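Chitinase (Thermococcus chitonophagus, PDB 5XSW) probably hydrolyses chitin as an endochitinase, the present chain being the C-terminal part of a longer protein and holding a bound glycan in its pocket. Local coordinates at residues I392-L397 and H446-Y451. Numbering follows the deposited sequence.
Sequences IYDANL and HISYRY
With CG anti to the backbone N (chi1 -161°), Asp394 reaches across to Ser448, whose OG is likewise turned anti to its own N (165°) and meets it. OG donates to Asp394 OD1 at 2.7 Å on the syn side, while Arg450 N comes in from above the carboxylate plane to the same oxygen at 3.0 Å. Asp394 OD1 also takes Ala395 N on the anti side, tilted out of the carboxylate plane, so three donors grip one atom and fix the carboxylate. Ser448, at the N-cap of helix 449-461, accepts from Tyr451 N with its OG, a capping bond; the carboxylate therefore sits beside that helix's N-terminus, which would probably favour its negative charge. Replacing Asp394 with alanine would probably leave Ser448 OG, Arg450 N and Ala395 N without the acceptor they share, and the serine cap less firmly held. Just before the strand, Tyr393 turns a ring edge toward the face of Tyr449 in an offset edge-to-face pair, centroids 5.4 Å apart; Tyr449 OH goes on to Ala189 O of helix 186-199. Asn396 lays its amide over the His446 ring, the planes 20° apart. Water bridges Ile392 O to Arg450 NH1, while Gln161 and Pro142 take NH2. Leu397 and Ile447 exchange backbone bonds, Leu397 N to Ile447 O 3.0 Å and Ile447 N to Leu397 O 2.9 Å. These two bonds close a very short antiparallel ribbon, 396-397 with 447-448, whose second strand runs straight into the N-capped helix 449-461, in the helical part of the chain.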
loop_
_atom_site.group_PDB
_atom_site.type_symbol
_atom_site.label_atom_id
_atom_site.label_comp_id
_atom_site.label_asym_id
_atom_site.label_seq_id
_atom_site.Cartn_x
_atom_site.Cartn_y
_atom_site.Cartn_z
ATOM N N ILE A 392 2.912 -37.139 1.023
ATOM C CA ILE A 392 2.186 -36.143 0.258
ATOM C C ILE A 392 0.907 -35.823 0.983
ATOM O O ILE A 392 0.194 -36.718 1.397
ATOM C CB ILE A 392 1.816 -36.640 -1.151
ATOM C CG1 ILE A 392 3.060 -37.056 -1.922
ATOM C CG2 ILE A 392 1.078 -35.563 -1.913
ATOM C CD1 ILE A 392 4.190 -36.064 -1.831
ATOM N N TYR A 393 0.613 -34.546 1.141
ATOM C CA TYR A 393 -0.585 -34.200 1.883
ATOM C C TYR A 393 -1.883 -34.761 1.256
ATOM O O TYR A 393 -2.077 -34.708 0.057
ATOM C CB TYR A 393 -0.709 -32.678 1.999
ATOM C CG TYR A 393 -1.910 -32.236 2.732
ATOM C CD1 TYR A 393 -1.951 -32.306 4.106
ATOM C CD2 TYR A 393 -3.014 -31.742 2.048
ATOM C CE1 TYR A 393 -3.108 -31.892 4.835
ATOM C CE2 TYR A 393 -4.153 -31.329 2.742
ATOM C CZ TYR A 393 -4.162 -31.377 4.145
ATOM O OH TYR A 393 -5.280 -30.941 4.821
ATOM N N ASP A 394 -2.792 -35.216 2.108
ATOM C CA ASP A 394 -4.154 -35.579 1.658
ATOM C C ASP A 394 -5.119 -35.376 2.816
ATOM O O ASP A 394 -4.690 -35.304 3.974
ATOM C CB ASP A 394 -4.144 -37.035 1.153
ATOM C CG ASP A 394 -5.355 -37.380 0.248
ATOM O OD1 ASP A 394 -6.256 -36.542 -0.000
ATOM O OD2 ASP A 394 -5.352 -38.535 -0.238
ATOM N N ALA A 395 -6.407 -35.230 2.537
ATOM C CA ALA A 395 -7.369 -34.960 3.585
ATOM C C ALA A 395 -8.711 -35.404 3.063
ATOM O O ALA A 395 -8.972 -35.238 1.883
ATOM C CB ALA A 395 -7.421 -33.427 3.943
ATOM N N ASN A 396 -9.574 -35.912 3.941
ATOM C CA ASN A 396 -10.996 -36.084 3.601
ATOM C C ASN A 396 -11.724 -34.770 3.604
ATOM O O ASN A 396 -11.684 -34.018 4.588
ATOM C CB ASN A 396 -11.664 -37.021 4.626
ATOM C CG ASN A 396 -11.008 -38.372 4.686
ATOM O OD1 ASN A 396 -10.308 -38.781 3.776
ATOM N ND2 ASN A 396 -11.238 -39.078 5.770
ATOM N N LEU A 397 -12.425 -34.467 2.532
ATOM C CA LEU A 397 -13.283 -33.294 2.510
ATOM C C LEU A 397 -14.728 -33.768 2.437
ATOM O O LEU A 397 -15.056 -34.552 1.544
ATOM C CB LEU A 397 -12.981 -32.406 1.293
ATOM C CG LEU A 397 -11.510 -32.080 1.013
ATOM C CD1 LEU A 397 -11.350 -31.268 -0.281
ATOM C CD2 LEU A 397 -10.999 -31.272 2.238
ATOM N N HIS A 446 -17.026 -38.783 1.654
ATOM C CA HIS A 446 -16.087 -37.657 1.478
ATOM C C HIS A 446 -15.450 -37.779 0.111
ATOM O O HIS A 446 -15.613 -38.802 -0.549
ATOM C CB HIS A 446 -15.000 -37.667 2.567
ATOM C CG HIS A 446 -14.194 -38.928 2.572
ATOM N ND1 HIS A 446 -14.490 -39.995 3.393
ATOM C CD2 HIS A 446 -13.105 -39.297 1.856
ATOM C CE1 HIS A 446 -13.630 -40.978 3.170
ATOM N NE2 HIS A 446 -12.779 -40.580 2.242
ATOM N N ILE A 447 -14.759 -36.714 -0.341
ATOM C CA ILE A 447 -13.856 -36.828 -1.471
ATOM C C ILE A 447 -12.413 -36.600 -0.947
ATOM O O ILE A 447 -12.194 -36.336 0.232
ATOM C CB ILE A 447 -14.177 -35.792 -2.599
ATOM C CG1 ILE A 447 -14.027 -34.362 -2.078
ATOM C CG2 ILE A 447 -15.583 -35.993 -3.163
ATOM C CD1 ILE A 447 -14.202 -33.318 -3.151
ATOM N N SER A 448 -11.442 -36.740 -1.829
ATOM C CA SER A 448 -10.049 -36.629 -1.474
ATOM C C SER A 448 -9.511 -35.239 -1.876
ATOM O O SER A 448 -9.728 -34.799 -3.014
ATOM C CB SER A 448 -9.221 -37.670 -2.177
ATOM O OG SER A 448 -7.832 -37.347 -2.090
ATOM N N TYR A 449 -8.793 -34.578 -0.960
ATOM C CA TYR A 449 -8.147 -33.303 -1.323
ATOM C C TYR A 449 -7.143 -33.561 -2.462
ATOM O O TYR A 449 -7.210 -32.972 -3.534
ATOM C CB TYR A 449 -7.450 -32.694 -0.111
ATOM C CG TYR A 449 -6.624 -31.489 -0.529
ATOM C CD1 TYR A 449 -7.208 -30.253 -0.657
ATOM C CD2 TYR A 449 -5.276 -31.618 -0.779
ATOM C CE1 TYR A 449 -6.429 -29.087 -1.021
ATOM C CE2 TYR A 449 -4.474 -30.480 -1.156
ATOM C CZ TYR A 449 -5.074 -29.251 -1.253
ATOM O OH TYR A 449 -4.290 -28.178 -1.598
ATOM N N ARG A 450 -6.248 -34.502 -2.235
ATOM C CA ARG A 450 -5.205 -34.786 -3.217
ATOM C C ARG A 450 -5.776 -35.167 -4.616
ATOM O O ARG A 450 -5.362 -34.616 -5.650
ATOM C CB ARG A 450 -4.302 -35.922 -2.697
ATOM C CG ARG A 450 -3.202 -36.234 -3.717
ATOM C CD ARG A 450 -2.281 -37.329 -3.260
ATOM N NE ARG A 450 -1.594 -37.913 -4.404
ATOM C CZ ARG A 450 -0.636 -38.844 -4.301
ATOM N NH1 ARG A 450 -0.205 -39.263 -3.105
ATOM N NH2 ARG A 450 -0.089 -39.335 -5.400
ATOM N N TYR A 451 -6.756 -36.080 -4.635
ATOM C CA TYR A 451 -7.215 -36.666 -5.915
ATOM C C TYR A 451 -8.369 -35.919 -6.553
ATOM O O TYR A 451 -8.480 -35.864 -7.784
ATOM C CB TYR A 451 -7.577 -38.154 -5.691
ATOM C CG TYR A 451 -6.365 -38.992 -5.348
ATOM C CD1 TYR A 451 -5.464 -39.378 -6.320
ATOM C CD2 TYR A 451 -6.077 -39.293 -4.028
ATOM C CE1 TYR A 451 -4.332 -40.116 -5.990
ATOM C CE2 TYR A 451 -4.953 -40.024 -3.690
ATOM C CZ TYR A 451 -4.089 -40.424 -4.667
ATOM O OH TYR A 451 -2.977 -41.156 -4.293
HETATM O O HOH W 1 -0.890 -38.699 -0.256
#